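Local structure of sylvaticin (Pythium sylvaticum, 2POS) at residues F9-K14 with N69-V74; D29-Q34 with K48-T53; E55-I60 with E88-C93. The protein is a secreted alpha-elicitin-like protein that, as in other elicitins, probably binds sterols or lipids in a helical core held by disulfides. All coordinates share one frame; numbering follows the deposited sequence.

Contact 1: residues F9-K14 with N69-V74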
ATOM      1  N   PHE A   9     -12.310  11.248   0.926  1.00 18.56           N
ATOM      2  CA  PHE A   9     -10.960  11.767   0.715  1.00 18.64           C
ATOM      3  C   PHE A   9     -10.136  11.739   2.003  1.00 18.53           C
ATOM      4  O   PHE A   9      -8.911  11.592   1.955  1.00 18.80           O
ATOM      5  CB  PHE A   9     -10.984  13.181   0.115  1.00 18.77           C
ATOM      6  CG  PHE A   9      -9.629  13.679  -0.302  1.00 19.17           C
ATOM      7  CD1 PHE A   9      -9.090  13.320  -1.529  1.00 20.34           C
ATOM      8  CD2 PHE A   9      -8.883  14.498   0.540  1.00 19.51           C
ATOM      9  CE1 PHE A   9      -7.833  13.770  -1.915  1.00 21.05           C
ATOM     10  CE2 PHE A   9      -7.623  14.949   0.166  1.00 19.72           C
ATOM     11  CZ  PHE A   9      -7.098  14.586  -1.059  1.00 19.44           C
ATOM     12  N   THR A  10     -10.814  11.865   3.147  1.00 18.53           N
ATOM     13  CA  THR A  10     -10.163  11.851   4.460  1.00 18.61           C
ATOM     14  C   THR A  10      -9.339  10.586   4.700  1.00 17.95           C
ATOM     15  O   THR A  10      -8.411  10.579   5.508  1.00 17.99           O
ATOM     16  CB  THR A  10     -11.176  12.056   5.618  1.00 18.74           C
ATOM     17  OG1 THR A  10     -12.262  11.132   5.487  1.00 19.39           O
ATOM     18  CG2 THR A  10     -11.720  13.483   5.617  1.00 20.34           C
ATOM     19  N   GLU A  11      -9.664   9.515   3.977  1.00 17.65           N
ATOM     20  CA  GLU A  11      -8.886   8.290   4.051  1.00 17.11           C
ATOM     21  C   GLU A  11      -7.420   8.547   3.690  1.00 16.68           C
ATOM     22  O   GLU A  11      -6.536   7.937   4.280  1.00 17.20           O
ATOM     23  CB  GLU A  11      -9.495   7.214   3.152  1.00 17.60           C
ATOM     24  CG  GLU A  11      -8.875   5.826   3.280  1.00 17.42           C
ATOM     25  CD  GLU A  11      -9.283   5.069   4.538  1.00 17.86           C
ATOM     26  OE1 GLU A  11     -10.198   5.504   5.267  1.00 20.12           O
ATOM     27  OE2 GLU A  11      -8.679   4.010   4.791  1.00 17.55           O
ATOM     28  N   PHE A  12      -7.160   9.445   2.734  1.00 16.20           N
ATOM     29  CA  PHE A  12      -5.779   9.786   2.369  1.00 15.78           C
ATOM     30  C   PHE A  12      -5.013  10.285   3.584  1.00 15.10           C
ATOM     31  O   PHE A  12      -3.840   9.949   3.768  1.00 15.06           O
ATOM     32  CB  PHE A  12      -5.710  10.875   1.286  1.00 16.45           C
ATOM     33  CG  PHE A  12      -5.963  10.382  -0.109  1.00 16.84           C
ATOM     34  CD1 PHE A  12      -7.190  10.613  -0.723  1.00 18.02           C
ATOM     35  CD2 PHE A  12      -4.974   9.704  -0.818  1.00 19.39           C
ATOM     36  CE1 PHE A  12      -7.433  10.175  -2.024  1.00 18.29           C
ATOM     37  CE2 PHE A  12      -5.214   9.247  -2.121  1.00 19.59           C
ATOM     38  CZ  PHE A  12      -6.439   9.487  -2.721  1.00 18.70           C
ATOM     39  N   PHE A  13      -5.675  11.080   4.422  1.00 14.21           N
ATOM     40  CA  PHE A  13      -4.986  11.699   5.555  1.00 13.46           C
ATOM     41  C   PHE A  13      -4.476  10.676   6.559  1.00 13.25           C
ATOM     42  O   PHE A  13      -3.503  10.930   7.275  1.00 12.96           O
ATOM     43  CB  PHE A  13      -5.860  12.752   6.245  1.00 13.61           C
ATOM     44  CG  PHE A  13      -6.299  13.883   5.336  1.00 12.99           C
ATOM     45  CD1 PHE A  13      -7.585  14.407   5.445  1.00 13.42           C
ATOM     46  CD2 PHE A  13      -5.429  14.436   4.397  1.00 13.28           C
ATOM     47  CE1 PHE A  13      -8.003  15.447   4.621  1.00 14.61           C
ATOM     48  CE2 PHE A  13      -5.842  15.487   3.574  1.00 14.72           C
ATOM     49  CZ  PHE A  13      -7.135  15.990   3.696  1.00 14.11           C
ATOM     50  N   LYS A  14      -5.117   9.503   6.600  1.00 12.89           N
ATOM     51  CA  LYS A  14      -4.654   8.411   7.460  1.00 13.42           C
ATOM     52  C   LYS A  14      -3.234   7.963   7.130  1.00 12.91           C
ATOM     53  O   LYS A  14      -2.544   7.424   7.995  1.00 13.43           O
ATOM     54  CB  LYS A  14      -5.554   7.184   7.317  1.00 13.77           C
ATOM     55  CG  LYS A  14      -6.904   7.268   7.969  1.00 16.12           C
ATOM     56  CD  LYS A  14      -7.558   5.903   7.790  1.00 18.70           C
ATOM     57  CE  LYS A  14      -8.980   5.899   8.257  1.00 21.30           C
ATOM     58  NZ  LYS A  14      -9.564   4.554   7.982  1.00 20.28           N
ATOM     59  N   ASN A  69      -9.586   1.610   5.731  1.00 14.50           N
ATOM     60  CA  ASN A  69     -10.938   1.120   5.504  1.00 14.93           C
ATOM     61  C   ASN A  69     -11.016   0.212   4.287  1.00 14.29           C
ATOM     62  O   ASN A  69     -10.156   0.247   3.413  1.00 13.87           O
ATOM     63  CB  ASN A  69     -11.916   2.294   5.370  1.00 15.35           C
ATOM     64  CG  ASN A  69     -12.202   2.961   6.701  1.00 18.47           C
ATOM     65  OD1 ASN A  69     -12.000   2.370   7.756  1.00 21.54           O
ATOM     66  ND2 ASN A  69     -12.673   4.199   6.653  1.00 22.66           N
ATOM     67  N   ASP A  70     -12.050  -0.622   4.276  1.00 14.39           N
ATOM     68  CA  ASP A  70     -12.352  -1.510   3.178  1.00 14.34           C
ATOM     69  C   ASP A  70     -13.187  -0.717   2.174  1.00 14.39           C
ATOM     70  O   ASP A  70     -14.421  -0.724   2.213  1.00 14.83           O
ATOM     71  CB  ASP A  70     -13.116  -2.719   3.725  1.00 14.06           C
ATOM     72  CG  ASP A  70     -13.256  -3.851   2.713  1.00 14.17           C
ATOM     73  OD1 ASP A  70     -12.828  -3.713   1.552  1.00 12.90           O
ATOM     74  OD2 ASP A  70     -13.806  -4.902   3.099  1.00 16.92           O
ATOM     75  N   CYS A  71     -12.493  -0.005   1.293  1.00 14.46           N
ATOM     76  CA  CYS A  71     -13.110   0.864   0.296  1.00 14.95           C
ATOM     77  C   CYS A  71     -12.090   1.150  -0.789  1.00 14.61           C
ATOM     78  O   CYS A  71     -10.897   0.904  -0.600  1.00 14.14           O
ATOM     79  CB  CYS A  71     -13.576   2.187   0.922  1.00 15.68           C
ATOM     80  SG  CYS A  71     -12.291   3.085   1.865  1.00 19.42           S
ATOM     81  N   ILE A  72     -12.565   1.676  -1.916  1.00 14.27           N
ATOM     82  CA  ILE A  72     -11.697   2.018  -3.031  1.00 14.63           C
ATOM     83  C   ILE A  72     -11.204   3.453  -2.897  1.00 15.18           C
ATOM     84  O   ILE A  72     -11.993   4.399  -2.907  1.00 14.99           O
ATOM     85  CB  ILE A  72     -12.415   1.800  -4.394  1.00 14.22           C
ATOM     86  CG1 ILE A  72     -12.722   0.307  -4.612  1.00 14.43           C
ATOM     87  CG2 ILE A  72     -11.598   2.389  -5.544  1.00 14.85           C
ATOM     88  CD1 ILE A  72     -11.493  -0.571  -4.885  1.00 14.35           C
ATOM     89  N   LEU A  73      -9.890   3.585  -2.739  1.00 15.63           N
ATOM     90  CA  LEU A  73      -9.209   4.872  -2.755  1.00 16.48           C
ATOM     91  C   LEU A  73      -8.951   5.282  -4.201  1.00 16.75           C
ATOM     92  O   LEU A  73      -8.319   4.542  -4.959  1.00 16.79           O
ATOM     93  CB  LEU A  73      -7.892   4.758  -1.987  1.00 16.49           C
ATOM     94  CG  LEU A  73      -7.109   6.027  -1.644  1.00 17.33           C
ATOM     95  CD1 LEU A  73      -7.896   6.889  -0.661  1.00 18.99           C
ATOM     96  CD2 LEU A  73      -5.764   5.650  -1.058  1.00 17.95           C
ATOM     97  N   VAL A  74      -9.463   6.458  -4.565  1.00 17.18           N
ATOM     98  CA  VAL A  74      -9.385   6.976  -5.927  1.00 17.82           C
ATOM     99  C   VAL A  74      -8.381   8.123  -5.976  1.00 18.15           C
ATOM    100  O   VAL A  74      -8.582   9.148  -5.327  1.00 18.25           O
ATOM    101  CB  VAL A  74     -10.773   7.478  -6.404  1.00 17.95           C
ATOM    102  CG1 VAL A  74     -10.685   8.102  -7.800  1.00 18.30           C
ATOM    103  CG2 VAL A  74     -11.772   6.342  -6.395  1.00 18.46           C
TER
HETATM  104  O   HOH W   1      -8.212   2.195   2.813  1.00 16.50           O

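Contact 2: residues D29-Q34 with K48-T53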
ATOM      1  N   ASP A  29      11.930   2.518  -3.251  1.00 17.35           N
ATOM      2  CA  ASP A  29      13.161   2.540  -4.047  1.00 18.30           C
ATOM      3  C   ASP A  29      13.619   1.148  -4.467  1.00 18.43           C
ATOM      4  O   ASP A  29      14.109   0.970  -5.580  1.00 19.07           O
ATOM      5  CB  ASP A  29      14.288   3.250  -3.293  1.00 18.77           C
ATOM      6  CG  ASP A  29      14.050   4.749  -3.147  1.00 20.59           C
ATOM      7  OD1 ASP A  29      13.068   5.271  -3.715  1.00 22.32           O
ATOM      8  OD2 ASP A  29      14.856   5.408  -2.459  1.00 23.24           O
ATOM      9  N   ALA A  30      13.447   0.165  -3.583  1.00 17.89           N
ATOM     10  CA  ALA A  30      13.860  -1.210  -3.868  1.00 17.98           C
ATOM     11  C   ALA A  30      12.989  -1.863  -4.933  1.00 17.67           C
ATOM     12  O   ALA A  30      13.485  -2.613  -5.777  1.00 18.48           O
ATOM     13  CB  ALA A  30      13.851  -2.049  -2.596  1.00 18.14           C
ATOM     14  N   SER A  31      11.689  -1.573  -4.893  1.00 16.86           N
ATOM     15  CA  SER A  31      10.724  -2.302  -5.715  1.00 16.60           C
ATOM     16  C   SER A  31      10.229  -1.550  -6.945  1.00 16.45           C
ATOM     17  O   SER A  31       9.782  -2.177  -7.906  1.00 16.73           O
ATOM     18  CB  SER A  31       9.521  -2.712  -4.861  1.00 16.47           C
ATOM     19  OG  SER A  31       8.784  -1.577  -4.463  1.00 15.80           O
ATOM     20  N   GLY A  32      10.284  -0.218  -6.902  1.00 16.28           N
ATOM     21  CA  GLY A  32       9.695   0.600  -7.958  1.00 16.59           C
ATOM     22  C   GLY A  32       8.195   0.805  -7.792  1.00 16.72           C
ATOM     23  O   GLY A  32       7.578   1.530  -8.585  1.00 17.43           O
ATOM     24  N   TRP A  33       7.606   0.144  -6.790  1.00 16.43           N
ATOM     25  CA  TRP A  33       6.192   0.348  -6.442  1.00 16.19           C
ATOM     26  C   TRP A  33       6.042   1.556  -5.535  1.00 16.56           C
ATOM     27  O   TRP A  33       6.783   1.699  -4.561  1.00 16.62           O
ATOM     28  CB  TRP A  33       5.607  -0.882  -5.743  1.00 15.76           C
ATOM     29  CG  TRP A  33       4.233  -0.659  -5.169  1.00 15.04           C
ATOM     30  CD1 TRP A  33       3.063  -0.575  -5.862  1.00 14.27           C
ATOM     31  CD2 TRP A  33       3.891  -0.495  -3.785  1.00 14.59           C
ATOM     32  NE1 TRP A  33       2.008  -0.372  -4.999  1.00 14.69           N
ATOM     33  CE2 TRP A  33       2.490  -0.318  -3.718  1.00 14.77           C
ATOM     34  CE3 TRP A  33       4.632  -0.482  -2.598  1.00 13.24           C
ATOM     35  CZ2 TRP A  33       1.814  -0.129  -2.507  1.00 14.32           C
ATOM     36  CZ3 TRP A  33       3.960  -0.293  -1.389  1.00 14.65           C
ATOM     37  CH2 TRP A  33       2.568  -0.127  -1.355  1.00 14.17           C
ATOM     38  N   GLN A  34       5.068   2.409  -5.838  1.00 16.59           N
ATOM     39  CA  GLN A  34       4.843   3.611  -5.044  1.00 17.01           C
ATOM     40  C   GLN A  34       3.536   3.550  -4.263  1.00 16.43           C
ATOM     41  O   GLN A  34       2.488   3.206  -4.814  1.00 15.73           O
ATOM     42  CB  GLN A  34       4.872   4.865  -5.925  1.00 17.60           C
ATOM     43  CG  GLN A  34       6.068   4.947  -6.898  1.00 20.08           C
ATOM     44  CD  GLN A  34       7.432   4.858  -6.209  1.00 23.92           C
ATOM     45  OE1 GLN A  34       8.326   4.122  -6.656  1.00 26.56           O
ATOM     46  NE2 GLN A  34       7.601   5.609  -5.127  1.00 24.14           N
ATOM     47  N   LYS A  48       7.620  -9.225  -6.549  1.00 17.74           N
ATOM     48  CA  LYS A  48       8.820 -10.051  -6.417  1.00 18.21           C
ATOM     49  C   LYS A  48       9.882  -9.325  -5.601  1.00 17.86           C
ATOM     50  O   LYS A  48      10.444  -9.876  -4.651  1.00 18.19           O
ATOM     51  CB  LYS A  48       9.383 -10.370  -7.808  1.00 18.61           C
ATOM     52  CG  LYS A  48      10.590 -11.309  -7.833  1.00 22.40           C
ATOM     53  CD  LYS A  48      10.208 -12.754  -8.126  1.00 27.16           C
ATOM     54  CE  LYS A  48      10.032 -13.560  -6.843  1.00 29.32           C
ATOM     55  NZ  LYS A  48       9.755 -15.003  -7.104  1.00 30.46           N
ATOM     56  N   LEU A  49      10.150  -8.085  -5.993  1.00 17.30           N
ATOM     57  CA  LEU A  49      11.127  -7.250  -5.306  1.00 17.15           C
ATOM     58  C   LEU A  49      10.705  -6.936  -3.872  1.00 16.79           C
ATOM     59  O   LEU A  49      11.510  -7.041  -2.956  1.00 16.77           O
ATOM     60  CB  LEU A  49      11.376  -5.967  -6.097  1.00 17.49           C
ATOM     61  CG  LEU A  49      12.253  -6.136  -7.347  1.00 18.07           C
ATOM     62  CD1 LEU A  49      12.025  -5.007  -8.343  1.00 18.50           C
ATOM     63  CD2 LEU A  49      13.725  -6.222  -6.952  1.00 20.16           C
ATOM     64  N   MET A  50       9.434  -6.580  -3.685  1.00 16.35           N
ATOM     65  CA  MET A  50       8.905  -6.276  -2.352  1.00 15.73           C
ATOM     66  C   MET A  50       9.045  -7.464  -1.409  1.00 15.93           C
ATOM     67  O   MET A  50       9.445  -7.305  -0.254  1.00 15.87           O
ATOM     68  CB  MET A  50       7.428  -5.886  -2.440  1.00 15.71           C
ATOM     69  CG  MET A  50       7.184  -4.532  -3.063  1.00 14.86           C
ATOM     70  SD  MET A  50       5.428  -4.210  -3.292  1.00 15.96           S
ATOM     71  CE  MET A  50       4.938  -3.835  -1.612  1.00 14.71           C
ATOM     72  N   CYS A  51       8.720  -8.655  -1.915  1.00 16.35           N
ATOM     73  CA  CYS A  51       8.740  -9.873  -1.109  1.00 16.97           C
ATOM     74  C   CYS A  51      10.141 -10.260  -0.624  1.00 17.20           C
ATOM     75  O   CYS A  51      10.268 -11.029   0.321  1.00 17.62           O
ATOM     76  CB  CYS A  51       8.078 -11.028  -1.867  1.00 17.06           C
ATOM     77  SG  CYS A  51       6.295 -10.767  -2.104  1.00 18.29           S
ATOM     78  N   GLY A  52      11.173  -9.730  -1.275  1.00 17.70           N
ATOM     79  CA  GLY A  52      12.551  -9.941  -0.831  1.00 18.32           C
ATOM     80  C   GLY A  52      13.170  -8.763  -0.092  1.00 18.63           C
ATOM     81  O   GLY A  52      14.385  -8.729   0.127  1.00 19.50           O
ATOM     82  N   THR A  53      12.336  -7.802   0.304  1.00 18.29           N
ATOM     83  CA  THR A  53      12.798  -6.587   0.977  1.00 17.77           C
ATOM     84  C   THR A  53      12.143  -6.506   2.354  1.00 17.77           C
ATOM     85  O   THR A  53      10.925  -6.316   2.461  1.00 17.08           O
ATOM     86  CB  THR A  53      12.474  -5.331   0.127  1.00 17.40           C
ATOM     87  OG1 THR A  53      13.028  -5.481  -1.188  1.00 18.09           O
ATOM     88  CG2 THR A  53      13.028  -4.051   0.768  1.00 18.27           C
TER

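Contact 3: residues E55-I60 with E88-C93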
ATOM      1  N   GLU A  55      12.056  -4.279   4.529  1.00 16.99           N
ATOM      2  CA  GLU A  55      11.407  -2.992   4.771  1.00 16.96           C
ATOM      3  C   GLU A  55      10.009  -2.901   4.168  1.00 16.29           C
ATOM      4  O   GLU A  55       9.167  -2.145   4.660  1.00 16.40           O
ATOM      5  CB  GLU A  55      12.281  -1.850   4.267  1.00 17.05           C
ATOM      6  CG  GLU A  55      13.532  -1.627   5.125  1.00 18.80           C
ATOM      7  CD  GLU A  55      14.733  -2.475   4.712  1.00 22.30           C
ATOM      8  OE1 GLU A  55      14.625  -3.345   3.812  1.00 22.35           O
ATOM      9  OE2 GLU A  55      15.811  -2.256   5.304  1.00 23.91           O
ATOM     10  N   CYS A  56       9.760  -3.662   3.103  1.00 15.48           N
ATOM     11  CA  CYS A  56       8.404  -3.730   2.544  1.00 14.97           C
ATOM     12  C   CYS A  56       7.426  -4.396   3.509  1.00 14.58           C
ATOM     13  O   CYS A  56       6.289  -3.957   3.644  1.00 14.10           O
ATOM     14  CB  CYS A  56       8.399  -4.410   1.179  1.00 15.27           C
ATOM     15  SG  CYS A  56       9.175  -3.411  -0.096  1.00 16.06           S
ATOM     16  N   PHE A  57       7.877  -5.429   4.212  1.00 14.69           N
ATOM     17  CA  PHE A  57       7.061  -6.043   5.266  1.00 15.10           C
ATOM     18  C   PHE A  57       6.819  -5.061   6.410  1.00 15.13           C
ATOM     19  O   PHE A  57       5.712  -4.973   6.938  1.00 14.75           O
ATOM     20  CB  PHE A  57       7.710  -7.328   5.780  1.00 15.84           C
ATOM     21  CG  PHE A  57       7.723  -8.435   4.765  1.00 16.07           C
ATOM     22  CD1 PHE A  57       8.719  -8.493   3.793  1.00 17.47           C
ATOM     23  CD2 PHE A  57       6.731  -9.412   4.770  1.00 18.23           C
ATOM     24  CE1 PHE A  57       8.731  -9.509   2.839  1.00 17.10           C
ATOM     25  CE2 PHE A  57       6.742 -10.440   3.821  1.00 17.96           C
ATOM     26  CZ  PHE A  57       7.739 -10.485   2.860  1.00 17.49           C
ATOM     27  N   THR A  58       7.864  -4.323   6.784  1.00 15.11           N
ATOM     28  CA  THR A  58       7.745  -3.276   7.794  1.00 15.15           C
ATOM     29  C   THR A  58       6.737  -2.217   7.355  1.00 14.69           C
ATOM     30  O   THR A  58       5.874  -1.803   8.142  1.00 15.23           O
ATOM     31  CB  THR A  58       9.118  -2.624   8.083  1.00 15.82           C
ATOM     32  OG1 THR A  58      10.041  -3.654   8.469  1.00 16.75           O
ATOM     33  CG2 THR A  58       9.017  -1.583   9.206  1.00 15.88           C
ATOM     34  N   LEU A  59       6.842  -1.791   6.101  1.00 14.14           N
ATOM     35  CA  LEU A  59       5.927  -0.800   5.562  1.00 13.65           C
ATOM     36  C   LEU A  59       4.488  -1.303   5.594  1.00 13.27           C
ATOM     37  O   LEU A  59       3.587  -0.593   6.045  1.00 13.10           O
ATOM     38  CB  LEU A  59       6.313  -0.416   4.129  1.00 13.50           C
ATOM     39  CG  LEU A  59       5.327   0.521   3.427  1.00 14.25           C
ATOM     40  CD1 LEU A  59       5.181   1.846   4.168  1.00 14.01           C
ATOM     41  CD2 LEU A  59       5.756   0.758   1.981  1.00 13.33           C
ATOM     42  N   ILE A  60       4.272  -2.523   5.109  1.00 13.43           N
ATOM     43  CA  ILE A  60       2.929  -3.096   5.081  1.00 14.00           C
ATOM     44  C   ILE A  60       2.316  -3.188   6.480  1.00 14.16           C
ATOM     45  O   ILE A  60       1.145  -2.852   6.672  1.00 14.03           O
ATOM     46  CB  ILE A  60       2.913  -4.459   4.315  1.00 14.00           C
ATOM     47  CG1 ILE A  60       3.139  -4.219   2.809  1.00 16.08           C
ATOM     48  CG2 ILE A  60       1.642  -5.273   4.630  1.00 15.45           C
ATOM     49  CD1 ILE A  60       2.018  -3.517   2.042  1.00 18.79           C
ATOM     50  N   GLU A  88      -3.564  -8.889   1.987  1.00 13.85           N
ATOM     51  CA  GLU A  88      -3.168  -9.950   1.068  1.00 14.25           C
ATOM     52  C   GLU A  88      -1.671 -10.007   0.778  1.00 14.30           C
ATOM     53  O   GLU A  88      -1.197 -10.983   0.184  1.00 14.17           O
ATOM     54  CB  GLU A  88      -3.961  -9.849  -0.235  1.00 14.52           C
ATOM     55  CG  GLU A  88      -5.445 -10.158  -0.045  1.00 15.45           C
ATOM     56  CD  GLU A  88      -6.207 -10.309  -1.342  1.00 16.83           C
ATOM     57  OE1 GLU A  88      -5.752  -9.782  -2.384  1.00 17.54           O
ATOM     58  OE2 GLU A  88      -7.277 -10.962  -1.309  1.00 18.46           O
ATOM     59  N   PHE A  89      -0.926  -8.982   1.196  1.00 13.98           N
ATOM     60  CA  PHE A  89       0.488  -8.884   0.841  1.00 13.94           C
ATOM     61  C   PHE A  89       1.319 -10.100   1.263  1.00 14.22           C
ATOM     62  O   PHE A  89       1.945 -10.744   0.420  1.00 14.34           O
ATOM     63  CB  PHE A  89       1.123  -7.587   1.372  1.00 13.91           C
ATOM     64  CG  PHE A  89       2.609  -7.518   1.138  1.00 12.66           C
ATOM     65  CD1 PHE A  89       3.116  -7.264  -0.132  1.00 13.62           C
ATOM     66  CD2 PHE A  89       3.498  -7.761   2.182  1.00 13.24           C
ATOM     67  CE1 PHE A  89       4.492  -7.226  -0.353  1.00 13.28           C
ATOM     68  CE2 PHE A  89       4.871  -7.728   1.967  1.00 13.61           C
ATOM     69  CZ  PHE A  89       5.363  -7.462   0.697  1.00 14.22           C
ATOM     70  N   GLU A  90       1.333 -10.421   2.553  1.00 14.64           N
ATOM     71  CA  GLU A  90       2.212 -11.500   3.033  1.00 15.90           C
ATOM     72  C   GLU A  90       1.949 -12.843   2.325  1.00 15.84           C
ATOM     73  O   GLU A  90       2.888 -13.447   1.797  1.00 15.37           O
ATOM     74  CB  GLU A  90       2.138 -11.655   4.550  1.00 16.65           C
ATOM     75  CG  GLU A  90       2.954 -10.658   5.337  1.00 20.56           C
ATOM     76  CD  GLU A  90       3.133 -11.100   6.781  1.00 25.29           C
ATOM     77  OE1 GLU A  90       2.412 -10.581   7.656  1.00 29.97           O
ATOM     78  OE2 GLU A  90       3.972 -11.994   7.035  1.00 29.33           O
ATOM     79  N   PRO A  91       0.678 -13.312   2.294  1.00 15.91           N
ATOM     80  CA  PRO A  91       0.421 -14.557   1.554  1.00 15.90           C
ATOM     81  C   PRO A  91       0.743 -14.487   0.057  1.00 16.40           C
ATOM     82  O   PRO A  91       1.001 -15.521  -0.554  1.00 16.71           O
ATOM     83  CB  PRO A  91      -1.084 -14.808   1.754  1.00 16.03           C
ATOM     84  CG  PRO A  91      -1.505 -13.915   2.846  1.00 16.21           C
ATOM     85  CD  PRO A  91      -0.536 -12.786   2.940  1.00 16.06           C
ATOM     86  N   SER A  92       0.736 -13.288  -0.526  1.00 15.89           N
ATOM     87  CA  SER A  92       0.999 -13.138  -1.965  1.00 16.70           C
ATOM     88  C   SER A  92       2.468 -13.419  -2.289  1.00 17.08           C
ATOM     89  O   SER A  92       2.819 -13.638  -3.451  1.00 17.83           O
ATOM     90  CB  SER A  92       0.586 -11.755  -2.475  1.00 16.48           C
ATOM     91  OG  SER A  92       1.559 -10.760  -2.187  1.00 16.39           O
ATOM     92  N   CYS A  93       3.311 -13.434  -1.258  1.00 17.83           N
ATOM     93  CA  CYS A  93       4.756 -13.596  -1.436  1.00 18.74           C
ATOM     94  C   CYS A  93       5.213 -15.036  -1.618  1.00 19.69           C
ATOM     95  O   CYS A  93       6.351 -15.287  -2.024  1.00 20.06           O
ATOM     96  CB  CYS A  93       5.506 -12.970  -0.265  1.00 18.30           C
ATOM     97  SG  CYS A  93       5.483 -11.182  -0.300  1.00 17.80           S
TER

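Contact 1: residues F9-K14 with N69-V74
One bend sets up the polar half of this contact: Glu11 leaves the backbone with CG opposite N (chi1 -172°) and folds at chi2, which brings the carboxylate to Asn69. The backbone N of Asn69 donates to Glu11 OE2 at 2.7 Å, with a nearly straight N-H...O angle of 168°, and meets that oxygen on its syn side, somewhat out of the carboxylate plane. Lys14, one turn on and extended beyond CG, places NZ 2.9 Å from Glu11 OE1, a salt bridge within the 9-14 segment; the backbone O of Asn67 also accepts from this ammonium. A water lies 2.7 Å from Glu11 OE2 and 2.8 Å from Asn69 O, within hydrogen-bonding geometry of both.

Beside this network the contact is largely apolar. Leu73, on the first strand of the elicitin beta hairpin, lays CD1 over the centre of the Phe12 ring, 3.6 Å from the centroid and 11° off the normal, a CH-pi contact. Val74 O comes instead to the edge of that ring, in its plane, 3.4 Å from Phe12 CZ. Close by, the disulfide from Cys71 to Cys7 ties the same two regions covalently.

The buried Glu11 carboxylate thus has a backbone N-H and an ammonium as donors on its two oxygens, an arrangement that would be expected to favour its ionised form.

Contact 2: residues D29-Q34 with K48-T53
In the all-helical part of the elicitin fold, the C-terminal end of helix 22-31 packs against the last turn of helix 44-51, with the CA atoms of Ser31 and Leu49 only 5.0 Å apart. The helix end is marked by Gly32, whose phi is positive, and by an ST turn in which the backbone N of Trp33 donates to Ser31 OG at 3.1 Å. That hydroxyl is also bonded to Cys27 O, one turn back; with chi1 68° OG sits between the backbone N and the carbonyl carbon, where it reaches both partners. Ser31 CB meets Met50 CG at 3.5 Å, closer than two such carbons normally pack.

Met50 then bends at chi3 (76°), and its methyl CE reaches Trp33 CE3 at 3.5 Å. The sulfur SD stands 4.5 Å from the centroid of the indole six-membered ring, 39° off its normal, so this Met-aromatic contact is oblique. Trp33 NE1 is bonded to Gly40 O, which fixes the far side of the indole, while Leu59 and Leu85 bring two further helices against it.

Nearer the surface, Leu49 CD1 lies against the carbonyl oxygens of Ala30 and Ser31, and Ala30 CB meets Thr53. The Thr53 hydroxyl donates to Leu49 O, and Gly52 N reaches the same oxygen from the opposite face of its carbonyl plane; the Thr53 OG1 to Leu49 O distance is 2.8 Å.

Contact 3: residues E55-I60 with E88-C93
Helical segments 55-60 and 88-92 run nearly antiparallel, at 154° between their N-to-C directions, with axes 10.8 Å apart at closest approach. This pairing in the elicitin helical fold sets helix 54-64 beside the C-terminal end of helix 82-92, with two phenylalanines giving most of the buried surface.

Phe89 reaches into the interface with CG anti to its own backbone N (chi1 174°). Its ring edge points at the face of Phe57 in a T-shaped (edge-to-face) pair: the centroids are 5.1 Å apart, the planes stand at 65°, and CE2 lies 3.7 Å above the Phe57 plane, offset toward the rim. Ile60 uses its CG1 branch over one face of Phe89, a CH-pi contact 3.9 Å from the centroid. Cys93 SG lies over the opposite face, offset toward the rim, so the ring is held between a branched aliphatic chain and a sulfur. Leu47 and Met50 of helix 44-51 also touch Phe89.

Phe57 is bordered by two more residues of 88-93. The CG of Glu90 lies at its edge, near the ring plane, so the apolar stem of the glutamate does the touching. Cys93, disulfide-bonded to Cys51, makes an oblique sulfur-aromatic contact, with SG 5.0 Å from the Phe57 centroid. Where the second helix is kinked at Pro91, Ser92 OG donates to Phe89 O at 2.6 Å, in the carbonyl plane and on a lone pair.

How the contacts relate
From the N terminus, contact 1 begins at the first helical turn, 10-13, and closes only at 69-74, which leads into the beta hairpin. Contact 2 opens and closes within that long loop, joining helix 22-31 to helix 44-51. Contact 3 starts shortly afterwards at 55-60 but closes at 88-93, beyond the hairpin, so contacts 1 and 3 cross along the chain whereas 2 and 3 follow in series. Contacts 2 and 3 have centres 10 Å apart and touch directly, by the Cys51-Cys93 disulfide and by Met50 against Phe89. Contact 1 lies on the opposite side of the chain's centre, about 23 Å from contact 2 between centres.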